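Local coordinates for outer membrane protein YopM (Yersinia pestis, PDB 1JL5) that acts as a leucine-rich repeat effector that probably alters host cell physiology to promote bacterial survival, and assembles into a hollow tetrameric cylinder, at residues Leu113-Lys124 / Leu133-Glu144. Residues are numbered along the deposited sequence; the frame is centred on the assembly and turned at random.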
ATOM      1  N   LEU A 113      33.664  11.390  29.713  1.00 31.85           N
ATOM      2  CA  LEU A 113      32.512  10.998  28.916  1.00 31.28           C
ATOM      3  C   LEU A 113      31.827   9.759  29.472  1.00 30.21           C
ATOM      4  O   LEU A 113      32.438   8.701  29.626  1.00 29.26           O
ATOM      5  CB  LEU A 113      32.912  10.745  27.461  1.00 29.56           C
ATOM      6  CG  LEU A 113      31.725  10.901  26.505  1.00 30.20           C
ATOM      7  CD1 LEU A 113      31.316  12.369  26.484  1.00 27.48           C
ATOM      8  CD2 LEU A 113      32.084  10.422  25.107  1.00 28.48           C
ATOM      9  N   LYS A 114      30.547   9.906  29.781  1.00 31.02           N
ATOM     10  CA  LYS A 114      29.758   8.806  30.303  1.00 33.70           C
ATOM     11  C   LYS A 114      28.770   8.380  29.234  1.00 33.47           C
ATOM     12  O   LYS A 114      28.357   7.223  29.168  1.00 33.77           O
ATOM     13  CB  LYS A 114      28.990   9.244  31.547  1.00 34.36           C
ATOM     14  CG  LYS A 114      29.859   9.488  32.765  1.00 37.59           C
ATOM     15  CD  LYS A 114      29.002   9.924  33.936  1.00 40.25           C
ATOM     16  CE  LYS A 114      29.815  10.024  35.216  1.00 41.91           C
ATOM     17  NZ  LYS A 114      28.957  10.494  36.338  1.00 44.04           N
ATOM     18  N   SER A 115      28.399   9.325  28.385  1.00 33.00           N
ATOM     19  CA  SER A 115      27.438   9.036  27.343  1.00 33.20           C
ATOM     20  C   SER A 115      27.874   9.531  25.972  1.00 31.93           C
ATOM     21  O   SER A 115      28.151  10.715  25.779  1.00 32.92           O
ATOM     22  CB  SER A 115      26.092   9.653  27.713  1.00 33.00           C
ATOM     23  OG  SER A 115      25.118   9.347  26.739  1.00 39.71           O
ATOM     24  N   LEU A 116      27.936   8.605  25.025  1.00 29.89           N
ATOM     25  CA  LEU A 116      28.309   8.928  23.659  1.00 27.84           C
ATOM     26  C   LEU A 116      27.155   8.544  22.748  1.00 27.97           C
ATOM     27  O   LEU A 116      26.908   7.361  22.524  1.00 28.07           O
ATOM     28  CB  LEU A 116      29.561   8.159  23.242  1.00 25.23           C
ATOM     29  CG  LEU A 116      29.936   8.325  21.769  1.00 25.20           C
ATOM     30  CD1 LEU A 116      30.234   9.798  21.483  1.00 26.17           C
ATOM     31  CD2 LEU A 116      31.133   7.457  21.438  1.00 25.20           C
ATOM     32  N   LEU A 117      26.440   9.545  22.245  1.00 28.67           N
ATOM     33  CA  LEU A 117      25.314   9.325  21.345  1.00 29.60           C
ATOM     34  C   LEU A 117      25.632   9.954  20.007  1.00 29.05           C
ATOM     35  O   LEU A 117      25.377  11.135  19.791  1.00 28.93           O
ATOM     36  CB  LEU A 117      24.033   9.957  21.886  1.00 32.12           C
ATOM     37  CG  LEU A 117      23.145   9.131  22.813  1.00 36.47           C
ATOM     38  CD1 LEU A 117      23.858   8.875  24.124  1.00 37.95           C
ATOM     39  CD2 LEU A 117      21.834   9.878  23.042  1.00 38.23           C
ATOM     40  N   VAL A 118      26.192   9.159  19.112  1.00 28.32           N
ATOM     41  CA  VAL A 118      26.548   9.642  17.795  1.00 28.58           C
ATOM     42  C   VAL A 118      25.916   8.743  16.752  1.00 29.35           C
ATOM     43  O   VAL A 118      26.519   8.413  15.735  1.00 29.02           O
ATOM     44  CB  VAL A 118      28.075   9.665  17.619  1.00 27.90           C
ATOM     45  CG1 VAL A 118      28.671  10.736  18.517  1.00 26.65           C
ATOM     46  CG2 VAL A 118      28.654   8.307  17.966  1.00 26.74           C
ATOM     47  N   ASP A 119      24.686   8.335  17.028  1.00 30.63           N
ATOM     48  CA  ASP A 119      23.956   7.490  16.105  1.00 31.90           C
ATOM     49  C   ASP A 119      23.738   8.313  14.849  1.00 30.89           C
ATOM     50  O   ASP A 119      23.754   9.545  14.895  1.00 30.10           O
ATOM     51  CB  ASP A 119      22.604   7.116  16.693  1.00 34.88           C
ATOM     52  CG  ASP A 119      21.818   8.328  17.117  1.00 39.58           C
ATOM     53  OD1 ASP A 119      22.215   8.951  18.123  1.00 42.94           O
ATOM     54  OD2 ASP A 119      20.821   8.673  16.443  1.00 42.30           O
ATOM     55  N   ASN A 120      23.539   7.631  13.728  1.00 29.53           N
ATOM     56  CA  ASN A 120      23.298   8.313  12.473  1.00 28.79           C
ATOM     57  C   ASN A 120      24.432   9.243  12.087  1.00 28.39           C
ATOM     58  O   ASN A 120      24.282  10.460  12.013  1.00 26.91           O
ATOM     59  CB  ASN A 120      21.982   9.073  12.556  1.00 29.13           C
ATOM     60  CG  ASN A 120      20.806   8.144  12.729  1.00 29.79           C
ATOM     61  OD1 ASN A 120      20.397   7.473  11.786  1.00 31.29           O
ATOM     62  ND2 ASN A 120      20.273   8.078  13.942  1.00 30.81           N
ATOM     63  N   ASN A 121      25.580   8.633  11.861  1.00 26.84           N
ATOM     64  CA  ASN A 121      26.764   9.335  11.435  1.00 28.51           C
ATOM     65  C   ASN A 121      27.429   8.379  10.479  1.00 28.41           C
ATOM     66  O   ASN A 121      26.838   7.368  10.119  1.00 28.51           O
ATOM     67  CB  ASN A 121      27.657   9.660  12.629  1.00 28.66           C
ATOM     68  CG  ASN A 121      27.211  10.912  13.339  1.00 28.02           C
ATOM     69  OD1 ASN A 121      27.228  11.990  12.757  1.00 29.07           O
ATOM     70  ND2 ASN A 121      26.795  10.778  14.590  1.00 25.85           N
ATOM     71  N   ASN A 122      28.648   8.690  10.071  1.00 29.10           N
ATOM     72  CA  ASN A 122      29.360   7.845   9.129  1.00 30.33           C
ATOM     73  C   ASN A 122      30.592   7.262   9.784  1.00 29.28           C
ATOM     74  O   ASN A 122      31.608   7.039   9.134  1.00 30.36           O
ATOM     75  CB  ASN A 122      29.749   8.675   7.907  1.00 33.50           C
ATOM     76  CG  ASN A 122      28.544   9.295   7.227  1.00 35.99           C
ATOM     77  OD1 ASN A 122      28.655  10.305   6.533  1.00 41.42           O
ATOM     78  ND2 ASN A 122      27.383   8.685   7.417  1.00 37.94           N
ATOM     79  N   LEU A 123      30.492   7.013  11.082  1.00 29.89           N
ATOM     80  CA  LEU A 123      31.607   6.460  11.827  1.00 30.48           C
ATOM     81  C   LEU A 123      31.898   5.046  11.371  1.00 31.36           C
ATOM     82  O   LEU A 123      31.014   4.194  11.368  1.00 31.74           O
ATOM     83  CB  LEU A 123      31.290   6.471  13.322  1.00 30.39           C
ATOM     84  CG  LEU A 123      31.030   7.852  13.920  1.00 30.09           C
ATOM     85  CD1 LEU A 123      30.655   7.706  15.383  1.00 30.05           C
ATOM     86  CD2 LEU A 123      32.273   8.721  13.763  1.00 30.02           C
ATOM     87  N   LYS A 124      33.139   4.795  10.972  1.00 34.15           N
ATOM     88  CA  LYS A 124      33.521   3.464  10.527  1.00 35.81           C
ATOM     89  C   LYS A 124      34.287   2.782  11.641  1.00 34.67           C
ATOM     90  O   LYS A 124      34.469   1.565  11.638  1.00 36.13           O
ATOM     91  CB  LYS A 124      34.384   3.540   9.265  1.00 38.88           C
ATOM     92  CG  LYS A 124      33.649   4.099   8.054  1.00 43.79           C
ATOM     93  CD  LYS A 124      34.402   3.813   6.758  1.00 47.72           C
ATOM     94  CE  LYS A 124      34.499   2.315   6.494  1.00 51.12           C
ATOM     95  NZ  LYS A 124      35.166   1.992   5.196  1.00 53.16           N
ATOM     96  N   LEU A 133      32.490   5.518  30.027  1.00 29.79           N
ATOM     97  CA  LEU A 133      31.354   5.382  29.136  1.00 28.92           C
ATOM     98  C   LEU A 133      30.274   4.461  29.692  1.00 29.15           C
ATOM     99  O   LEU A 133      30.507   3.287  29.979  1.00 28.53           O
ATOM    100  CB  LEU A 133      31.797   4.888  27.758  1.00 28.81           C
ATOM    101  CG  LEU A 133      30.776   5.265  26.679  1.00 28.01           C
ATOM    102  CD1 LEU A 133      30.688   6.783  26.601  1.00 25.59           C
ATOM    103  CD2 LEU A 133      31.170   4.676  25.335  1.00 27.72           C
ATOM    104  N   GLU A 134      29.085   5.023  29.850  1.00 30.23           N
ATOM    105  CA  GLU A 134      27.935   4.296  30.356  1.00 32.58           C
ATOM    106  C   GLU A 134      26.991   3.999  29.202  1.00 31.83           C
ATOM    107  O   GLU A 134      26.341   2.952  29.160  1.00 31.43           O
ATOM    108  CB  GLU A 134      27.207   5.136  31.400  1.00 33.38           C
ATOM    109  CG  GLU A 134      27.925   5.232  32.728  1.00 37.82           C
ATOM    110  CD  GLU A 134      27.299   6.260  33.640  1.00 40.38           C
ATOM    111  OE1 GLU A 134      26.128   6.627  33.408  1.00 41.13           O
ATOM    112  OE2 GLU A 134      27.976   6.699  34.593  1.00 44.92           O
ATOM    113  N   TYR A 135      26.920   4.935  28.268  1.00 30.88           N
ATOM    114  CA  TYR A 135      26.047   4.792  27.120  1.00 30.47           C
ATOM    115  C   TYR A 135      26.835   4.955  25.832  1.00 29.66           C
ATOM    116  O   TYR A 135      27.459   5.990  25.592  1.00 28.09           O
ATOM    117  CB  TYR A 135      24.934   5.838  27.193  1.00 34.18           C
ATOM    118  CG  TYR A 135      23.832   5.669  26.170  1.00 39.55           C
ATOM    119  CD1 TYR A 135      24.107   5.697  24.804  1.00 42.43           C
ATOM    120  CD2 TYR A 135      22.508   5.501  26.571  1.00 41.77           C
ATOM    121  CE1 TYR A 135      23.089   5.565  23.860  1.00 45.13           C
ATOM    122  CE2 TYR A 135      21.483   5.369  25.637  1.00 44.37           C
ATOM    123  CZ  TYR A 135      21.782   5.402  24.285  1.00 45.32           C
ATOM    124  OH  TYR A 135      20.775   5.270  23.357  1.00 48.04           O
ATOM    125  N   LEU A 136      26.818   3.912  25.012  1.00 28.73           N
ATOM    126  CA  LEU A 136      27.501   3.940  23.734  1.00 27.92           C
ATOM    127  C   LEU A 136      26.441   3.881  22.644  1.00 29.03           C
ATOM    128  O   LEU A 136      26.014   2.802  22.236  1.00 29.15           O
ATOM    129  CB  LEU A 136      28.449   2.752  23.597  1.00 27.64           C
ATOM    130  CG  LEU A 136      29.172   2.659  22.251  1.00 25.79           C
ATOM    131  CD1 LEU A 136      30.007   3.905  22.030  1.00 26.95           C
ATOM    132  CD2 LEU A 136      30.042   1.419  22.223  1.00 27.10           C
ATOM    133  N   GLY A 137      26.008   5.053  22.195  1.00 28.78           N
ATOM    134  CA  GLY A 137      25.004   5.129  21.153  1.00 27.41           C
ATOM    135  C   GLY A 137      25.667   5.447  19.833  1.00 27.43           C
ATOM    136  O   GLY A 137      25.954   6.608  19.538  1.00 27.83           O
ATOM    137  N   VAL A 138      25.915   4.413  19.037  1.00 25.72           N
ATOM    138  CA  VAL A 138      26.560   4.581  17.743  1.00 26.75           C
ATOM    139  C   VAL A 138      25.772   3.865  16.659  1.00 26.07           C
ATOM    140  O   VAL A 138      26.332   3.394  15.671  1.00 25.96           O
ATOM    141  CB  VAL A 138      27.980   4.015  17.767  1.00 27.65           C
ATOM    142  CG1 VAL A 138      28.843   4.812  18.732  1.00 28.73           C
ATOM    143  CG2 VAL A 138      27.936   2.558  18.188  1.00 28.57           C
ATOM    144  N   SER A 139      24.467   3.777  16.851  1.00 25.70           N
ATOM    145  CA  SER A 139      23.639   3.109  15.871  1.00 26.79           C
ATOM    146  C   SER A 139      23.666   3.919  14.590  1.00 27.57           C
ATOM    147  O   SER A 139      24.007   5.103  14.597  1.00 27.15           O
ATOM    148  CB  SER A 139      22.201   2.993  16.369  1.00 24.14           C
ATOM    149  OG  SER A 139      21.606   4.271  16.466  1.00 25.09           O
ATOM    150  N   ASN A 140      23.318   3.270  13.487  1.00 27.91           N
ATOM    151  CA  ASN A 140      23.270   3.944  12.209  1.00 27.63           C
ATOM    152  C   ASN A 140      24.571   4.637  11.866  1.00 27.31           C
ATOM    153  O   ASN A 140      24.630   5.849  11.675  1.00 27.38           O
ATOM    154  CB  ASN A 140      22.123   4.941  12.209  1.00 27.79           C
ATOM    155  CG  ASN A 140      20.796   4.273  12.451  1.00 30.65           C
ATOM    156  OD1 ASN A 140      20.424   3.352  11.732  1.00 31.63           O
ATOM    157  ND2 ASN A 140      20.075   4.726  13.469  1.00 35.31           N
ATOM    158  N   ASN A 141      25.621   3.842  11.807  1.00 25.81           N
ATOM    159  CA  ASN A 141      26.924   4.338  11.445  1.00 27.87           C
ATOM    160  C   ASN A 141      27.480   3.300  10.510  1.00 27.75           C
ATOM    161  O   ASN A 141      26.730   2.489   9.973  1.00 27.73           O
ATOM    162  CB  ASN A 141      27.793   4.516  12.687  1.00 24.88           C
ATOM    163  CG  ASN A 141      27.621   5.883  13.307  1.00 25.61           C
ATOM    164  OD1 ASN A 141      28.100   6.875  12.766  1.00 26.93           O
ATOM    165  ND2 ASN A 141      26.915   5.950  14.428  1.00 22.77           N
ATOM    166  N   GLN A 142      28.785   3.321  10.303  1.00 28.77           N
ATOM    167  CA  GLN A 142      29.397   2.364   9.407  1.00 29.67           C
ATOM    168  C   GLN A 142      30.475   1.628  10.156  1.00 29.13           C
ATOM    169  O   GLN A 142      31.492   1.245   9.587  1.00 30.06           O
ATOM    170  CB  GLN A 142      29.982   3.094   8.202  1.00 32.01           C
ATOM    171  CG  GLN A 142      28.927   3.734   7.324  1.00 35.90           C
ATOM    172  CD  GLN A 142      29.510   4.746   6.368  1.00 37.07           C
ATOM    173  OE1 GLN A 142      30.459   4.457   5.642  1.00 39.28           O
ATOM    174  NE2 GLN A 142      28.947   5.949   6.367  1.00 38.23           N
ATOM    175  N   LEU A 143      30.245   1.434  11.447  1.00 29.52           N
ATOM    176  CA  LEU A 143      31.211   0.745  12.277  1.00 29.50           C
ATOM    177  C   LEU A 143      31.451  -0.641  11.715  1.00 30.86           C
ATOM    178  O   LEU A 143      30.521  -1.431  11.561  1.00 30.67           O
ATOM    179  CB  LEU A 143      30.701   0.663  13.711  1.00 30.71           C
ATOM    180  CG  LEU A 143      30.461   2.025  14.362  1.00 30.59           C
ATOM    181  CD1 LEU A 143      29.979   1.818  15.781  1.00 31.28           C
ATOM    182  CD2 LEU A 143      31.747   2.847  14.342  1.00 29.41           C
ATOM    183  N   GLU A 144      32.703  -0.917  11.384  1.00 32.63           N
ATOM    184  CA  GLU A 144      33.080  -2.206  10.825  1.00 36.04           C
ATOM    185  C   GLU A 144      33.415  -3.100  11.995  1.00 35.85           C
ATOM    186  O   GLU A 144      33.288  -4.318  11.929  1.00 37.50           O
ATOM    187  CB  GLU A 144      34.305  -2.043   9.933  1.00 38.76           C
ATOM    188  CG  GLU A 144      34.238  -0.812   9.056  1.00 46.09           C
ATOM    189  CD  GLU A 144      34.211  -1.149   7.589  1.00 49.03           C
ATOM    190  OE1 GLU A 144      33.368  -1.981   7.187  1.00 52.10           O
ATOM    191  OE2 GLU A 144      35.028  -0.576   6.840  1.00 52.20           O
TER
HETATM  192  O   HOH W   1      26.855   8.416  36.226  1.00 63.38           O
HETATM  193  O   HOH W   2      26.325   5.730   8.208  1.00 52.57           O
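The amide of N141 reaches across to the preceding repeat, its ND2 donating to V118 O at 2.8 Å in a nearly straight bond that lies in the amide plane. V118 O also accepts from N121 ND2, 2.6 Å away, and the two donors come from opposite faces of the carbonyl plane. N141 ND2 spends its other hydrogen on V138 O, from above that carbonyl. The far end of the same amide, OD1, takes the L123 backbone N-H, though its position is less certain. With CG anti to the carbonyl carbon (chi1 -88°), N141 lies alongside N121, their amides only 21° apart; N121 repeats the pattern one turn back, on A98 O and L103 N.

Before the asparagines, strands 115-117 and 135-137 pair in parallel: L116 N donates to Y135 O at 2.7 Å and V118 N to G137 O at 2.6 Å. L116 and L136 point together into the core, CD2 to CD1 3.8 Å, whereas on the other face L117 CD1 sits over the Y135 ring, 3.7 Å from its centroid. At the outer ends, water bridges K114 NZ to E134 OE2, and K124 NZ forms a 3.1 Å salt bridge with E144 OE2.

This is the row of asparagines that runs along a leucine-rich repeat solenoid: side-chain amides satisfy buried backbone groups where the chain leaves the strand, binding each turn to the one before.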